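Putative 2,5-diketo-D-gluconic acid reductase B (Sinorhizobium meliloti, PDB 3UP8) is a putative 2,5-diketo-D-gluconic acid reductase of the aldo/keto reductase family, probably reducing carbonyl compounds such as methylglyoxal with NADPH. Local coordinates at residues Leu37-Phe42 with Arg51-Ala56; Val247-Ala252 with Lys258-Ile263. All blocks are in the same frame, centred on the assembly; numbering follows the deposited sequence.

Contact 1: residues Leu37-Phe42 with Arg51-Ala56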
loop_
_atom_site.group_PDB
_atom_site.type_symbol
_atom_site.label_atom_id
_atom_site.label_comp_id
_atom_site.label_asym_id
_atom_site.label_seq_id
_atom_site.Cartn_x
_atom_site.Cartn_y
_atom_site.Cartn_z
ATOM N N LEU A 37 8.041 -1.550 3.651
ATOM C CA LEU A 37 7.856 -0.118 3.533
ATOM C C LEU A 37 7.925 0.277 2.069
ATOM O O LEU A 37 8.866 -0.076 1.361
ATOM C CB LEU A 37 8.904 0.653 4.353
ATOM C CG LEU A 37 8.978 2.187 4.172
ATOM C CD1 LEU A 37 7.733 2.880 4.725
ATOM C CD2 LEU A 37 10.232 2.706 4.868
ATOM N N GLY A 38 6.911 1.010 1.632
ATOM C CA GLY A 38 6.808 1.445 0.263
ATOM C C GLY A 38 6.677 2.945 0.181
ATOM O O GLY A 38 6.242 3.598 1.133
ATOM N N PHE A 39 7.098 3.474 -0.967
ATOM C CA PHE A 39 6.933 4.862 -1.343
ATOM C C PHE A 39 5.583 5.022 -2.037
ATOM O O PHE A 39 5.411 4.603 -3.190
ATOM C CB PHE A 39 8.061 5.250 -2.315
ATOM C CG PHE A 39 8.178 6.734 -2.550
ATOM C CD1 PHE A 39 8.988 7.514 -1.738
ATOM C CD2 PHE A 39 7.492 7.343 -3.594
ATOM C CE1 PHE A 39 9.108 8.885 -1.953
ATOM C CE2 PHE A 39 7.603 8.710 -3.822
ATOM C CZ PHE A 39 8.416 9.486 -2.998
ATOM N N GLY A 40 4.629 5.632 -1.340
ATOM C CA GLY A 40 3.294 5.835 -1.884
ATOM C C GLY A 40 3.211 7.169 -2.598
ATOM O O GLY A 40 3.632 8.194 -2.051
ATOM N N THR A 41 2.685 7.164 -3.821
ATOM C CA THR A 41 2.572 8.410 -4.611
ATOM C C THR A 41 1.171 9.029 -4.553
ATOM O O THR A 41 0.916 10.085 -5.135
ATOM C CB THR A 41 3.057 8.249 -6.075
ATOM O OG1 THR A 41 2.223 7.314 -6.767
ATOM C CG2 THR A 41 4.510 7.762 -6.123
ATOM N N PHE A 42 0.270 8.368 -3.840
ATOM C CA PHE A 42 -1.036 8.932 -3.495
ATOM C C PHE A 42 -0.800 10.290 -2.803
ATOM O O PHE A 42 0.053 10.405 -1.925
ATOM C CB PHE A 42 -1.768 7.918 -2.602
ATOM C CG PHE A 42 -2.970 8.446 -1.882
ATOM C CD1 PHE A 42 -4.006 9.081 -2.564
ATOM C CD2 PHE A 42 -3.093 8.241 -0.511
ATOM C CE1 PHE A 42 -5.130 9.545 -1.876
ATOM C CE2 PHE A 42 -4.199 8.707 0.190
ATOM C CZ PHE A 42 -5.222 9.359 -0.492
ATOM N N ARG A 51 11.017 14.965 -8.186
ATOM C CA ARG A 51 12.012 15.493 -7.269
ATOM C C ARG A 51 12.418 14.461 -6.212
ATOM O O ARG A 51 13.612 14.210 -6.010
ATOM C CB ARG A 51 11.474 16.754 -6.587
ATOM C CG ARG A 51 12.543 17.625 -5.904
ATOM C CD ARG A 51 11.921 18.496 -4.815
ATOM N NE ARG A 51 10.662 19.095 -5.263
ATOM C CZ ARG A 51 9.576 19.242 -4.502
ATOM N NH1 ARG A 51 9.582 18.836 -3.236
ATOM N NH2 ARG A 51 8.480 19.791 -5.015
ATOM N N ILE A 52 11.435 13.850 -5.558
ATOM C CA ILE A 52 11.700 13.070 -4.344
ATOM C C ILE A 52 11.947 11.578 -4.580
ATOM O O ILE A 52 12.817 10.987 -3.931
ATOM C CB ILE A 52 10.585 13.295 -3.295
ATOM C CG1 ILE A 52 10.544 14.770 -2.898
ATOM C CG2 ILE A 52 10.809 12.449 -2.053
ATOM C CD1 ILE A 52 9.177 15.382 -3.046
ATOM N N LEU A 53 11.202 10.965 -5.503
ATOM C CA LEU A 53 11.385 9.531 -5.772
ATOM C C LEU A 53 12.834 9.115 -6.104
ATOM O O LEU A 53 13.300 8.100 -5.588
ATOM C CB LEU A 53 10.377 9.003 -6.810
ATOM C CG LEU A 53 10.346 7.491 -7.092
ATOM C CD1 LEU A 53 10.306 6.678 -5.801
ATOM C CD2 LEU A 53 9.152 7.144 -7.978
ATOM N N PRO A 54 13.561 9.899 -6.936
ATOM C CA PRO A 54 14.977 9.536 -7.172
ATOM C C PRO A 54 15.789 9.438 -5.877
ATOM O O PRO A 54 16.586 8.518 -5.707
ATOM C CB PRO A 54 15.493 10.696 -8.043
ATOM C CG PRO A 54 14.271 11.136 -8.793
ATOM C CD PRO A 54 13.150 11.033 -7.785
ATOM N N GLN A 55 15.566 10.378 -4.965
ATOM C CA GLN A 55 16.226 10.359 -3.669
ATOM C C GLN A 55 15.791 9.154 -2.838
ATOM O O GLN A 55 16.626 8.485 -2.233
ATOM C CB GLN A 55 15.930 11.639 -2.910
ATOM C CG GLN A 55 16.311 12.905 -3.656
ATOM C CD GLN A 55 16.082 14.126 -2.802
ATOM O OE1 GLN A 55 15.290 15.009 -3.150
ATOM N NE2 GLN A 55 16.754 14.171 -1.648
ATOM N N ALA A 56 14.488 8.884 -2.808
ATOM C CA ALA A 56 13.964 7.709 -2.122
ATOM C C ALA A 56 14.646 6.428 -2.589
ATOM O O ALA A 56 14.996 5.569 -1.785
ATOM C CB ALA A 56 12.462 7.618 -2.313
#
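Phe39 lays one face of its ring under the CD1 methyl of Leu53 and meets Ile52 at its edge and Ala56 obliquely, so one aromatic side chain carries the whole contact from the strand side. This is the strand-to-helix packing of a (beta/alpha)8 barrel: strand 37-40 is the first of eight parallel strands, and helix 46-59 returns along its outside, the two short axes running nearly antiparallel at 161° and 10.5 Å apart. Phe39 reaches across that gap because CG stands anti to its backbone N (chi1 -168°), which carries the ring on toward the helix. Leu53 CD1 then sits 3.9 Å from the centroid of the Phe39 ring, 21° off the normal, a CH-pi contact displaced toward the CD2 side. Leu53 gets there indirectly: its CB leaves the helix at an angle to the strand, and the chain then bends round to bring CD1 over the ring. At the far end of the ring Ile52 CG2 approaches the edge close to the ring plane, 3.9 Å from Phe39 CZ, while CG1 and CD1 of Ile52 lead off elsewhere. No hydrogen bond crosses between the segments; the fit is purely apolar and buried. Met44 and Thr251 also touch Phe39, and Ala79 of helix 73-83 backs Leu53. Where strand and helix come closest, with CA atoms 7.6 Å apart at Phe39 and Ala56, the small Ala56 CB comes in obliquely, 3.5 Å from Phe39 CD1 and 3.6 Å from Phe39 CE1.

Contact 2: residues Val247-Ala252 with Lys258-Ile263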
loop_
_atom_site.group_PDB
_atom_site.type_symbol
_atom_site.label_atom_id
_atom_site.label_comp_id
_atom_site.label_asym_id
_atom_site.label_seq_id
_atom_site.Cartn_x
_atom_site.Cartn_y
_atom_site.Cartn_z
ATOM N N VAL A 247 3.357 -0.946 4.905
ATOM C CA VAL A 247 2.994 0.458 5.052
ATOM C C VAL A 247 3.534 1.308 3.885
ATOM O O VAL A 247 4.669 1.142 3.454
ATOM C CB VAL A 247 3.420 1.007 6.469
ATOM C CG1 VAL A 247 4.936 0.921 6.665
ATOM C CG2 VAL A 247 2.922 2.426 6.677
ATOM N N LEU A 248 2.689 2.192 3.368
ATOM C CA LEU A 248 3.072 3.182 2.356
ATOM C C LEU A 248 3.281 4.537 3.025
ATOM O O LEU A 248 2.473 4.955 3.842
ATOM C CB LEU A 248 1.979 3.304 1.286
ATOM C CG LEU A 248 1.708 2.027 0.472
ATOM C CD1 LEU A 248 0.581 2.268 -0.524
ATOM C CD2 LEU A 248 2.971 1.552 -0.235
ATOM N N SER A 249 4.367 5.215 2.700
ATOM C CA SER A 249 4.566 6.546 3.247
ATOM C C SER A 249 4.547 7.589 2.146
ATOM O O SER A 249 4.944 7.314 1.010
ATOM C CB SER A 249 5.853 6.639 4.060
ATOM O OG SER A 249 6.952 6.107 3.341
ATOM N N LYS A 250 4.041 8.765 2.494
ATOM C CA LYS A 250 4.102 9.925 1.632
ATOM C C LYS A 250 5.144 10.881 2.216
ATOM O O LYS A 250 4.992 11.416 3.323
ATOM C CB LYS A 250 2.721 10.572 1.498
ATOM C CG LYS A 250 2.657 11.745 0.513
ATOM C CD LYS A 250 2.699 13.069 1.254
ATOM C CE LYS A 250 2.451 14.237 0.328
ATOM N NZ LYS A 250 2.318 15.490 1.112
ATOM N N THR A 251 6.224 11.047 1.469
ATOM C CA THR A 251 7.329 11.890 1.878
ATOM C C THR A 251 7.529 12.930 0.781
ATOM O O THR A 251 8.119 12.637 -0.256
ATOM C CB THR A 251 8.615 11.054 2.056
ATOM O OG1 THR A 251 8.910 10.382 0.828
ATOM C CG2 THR A 251 8.437 9.993 3.152
ATOM N N ALA A 252 7.003 14.129 1.007
ATOM C CA ALA A 252 7.097 15.224 0.037
ATOM C C ALA A 252 8.366 16.073 0.191
ATOM O O ALA A 252 8.570 17.019 -0.570
ATOM C CB ALA A 252 5.847 16.109 0.107
ATOM N N LYS A 258 14.079 10.570 5.047
ATOM C CA LYS A 258 15.093 9.884 5.857
ATOM C C LYS A 258 14.535 9.402 7.194
ATOM O O LYS A 258 14.951 8.365 7.715
ATOM C CB LYS A 258 16.308 10.790 6.080
ATOM C CG LYS A 258 16.883 11.357 4.786
ATOM C CD LYS A 258 18.394 11.552 4.860
ATOM C CE LYS A 258 18.987 11.670 3.458
ATOM N NZ LYS A 258 20.410 12.129 3.463
ATOM N N GLU A 259 13.589 10.172 7.731
ATOM C CA GLU A 259 12.930 9.872 8.998
ATOM C C GLU A 259 12.017 8.640 8.875
ATOM O O GLU A 259 12.094 7.711 9.687
ATOM C CB GLU A 259 12.144 11.108 9.464
ATOM C CG GLU A 259 11.391 10.960 10.787
ATOM C CD GLU A 259 10.360 12.068 11.002
ATOM O OE1 GLU A 259 10.671 13.243 10.695
ATOM O OE2 GLU A 259 9.241 11.763 11.476
ATOM N N ASN A 260 11.169 8.639 7.848
ATOM C CA ASN A 260 10.239 7.532 7.592
ATOM C C ASN A 260 10.947 6.196 7.326
ATOM O O ASN A 260 10.455 5.132 7.711
ATOM C CB ASN A 260 9.299 7.880 6.434
ATOM C CG ASN A 260 8.228 8.892 6.824
ATOM O OD1 ASN A 260 8.376 9.639 7.794
ATOM N ND2 ASN A 260 7.137 8.915 6.066
ATOM N N PHE A 261 12.110 6.273 6.689
ATOM C CA PHE A 261 12.909 5.098 6.341
ATOM C C PHE A 261 13.553 4.440 7.565
ATOM O O PHE A 261 13.764 3.223 7.588
ATOM C CB PHE A 261 13.985 5.507 5.338
ATOM C CG PHE A 261 14.670 4.357 4.667
ATOM C CD1 PHE A 261 14.026 3.630 3.671
ATOM C CD2 PHE A 261 15.976 4.015 5.012
ATOM C CE1 PHE A 261 14.670 2.565 3.030
ATOM C CE2 PHE A 261 16.624 2.959 4.384
ATOM C CZ PHE A 261 15.967 2.232 3.385
ATOM N N ALA A 262 13.849 5.255 8.580
ATOM C CA ALA A 262 14.530 4.793 9.792
ATOM C C ALA A 262 13.568 4.209 10.832
ATOM O O ALA A 262 13.499 4.689 11.970
ATOM C CB ALA A 262 15.341 5.932 10.392
ATOM N N ILE A 263 12.829 3.171 10.448
ATOM C CA ILE A 263 11.841 2.562 11.344
ATOM C C ILE A 263 12.152 1.106 11.630
ATOM O O ILE A 263 11.357 0.406 12.260
ATOM C CB ILE A 263 10.388 2.694 10.797
ATOM C CG1 ILE A 263 10.239 1.981 9.438
ATOM C CG2 ILE A 263 9.985 4.171 10.718
ATOM C CD1 ILE A 263 8.792 1.919 8.876
#
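Asn260 reaches from helix 254-261 to segment 247-252 and rests its amide nitrogen against two side chains, Ser249 and Thr251. Starting at the root, Asn260 CB points at the strand and lies 4.0 Å from Thr251 CG2. One bond further, CG is anti to the carbonyl carbon (chi1 -74°), which sends the amide across the gap; this CG is 3.8 Å from the same Thr251 methyl. At the tip ND2 has Ser249 CB at 3.3 Å and Thr251 CG2 at 3.4 Å, both of them carbon neighbours. Ser249 OG stays at 3.9 Å from Asn260 ND2, and no hydrogen bond forms between the segments; the touching at ND2 is van der Waals packing against carbon. Ser249 spends its hydroxyl on a weak hydrogen bond to Gly38 O in the neighbouring strand. Thr251 meets the asparagine alongside, the two side chains running past one another in opposite directions, with the methyl branch rather than the hydroxyl doing the touching. Leu236 of helix 231-240 also touches the Asn260 side chain. Ala262 centres an inverse gamma turn, and Lys229 NZ hydrogen-bonds Ala262 O. The CB atoms of Ser249 and Thr251 point toward the helix while that of Lys250 between them points away. Here the eighth strand and the turn after it pack against the helix that follows, on the outside of the barrel, as in the (beta/alpha)8 (TIM) barrel of aldo/keto reductases.

In the fold
From the N terminus, contact 1 closes first: strand 37-40 leads through a short loop into helix 46-59, which folds back before strand 63-65 begins. Strands two to seven of the barrel, 63-65 to 202-206, pass before contact 2 repeats the strand-then-helix step with 245-249 and 254-261. The two are in series, neither nested nor crossed, yet their centres lie only 9 Å apart because the eighth strand returns beside the first. There Gly38 N to Val247 O and Gly40 N to Ser249 O, both 2.9 Å, are probable hydrogen bonds that close the barrel. Outside the wall, Leu257 touches Ala56, joining the first and last of these helices.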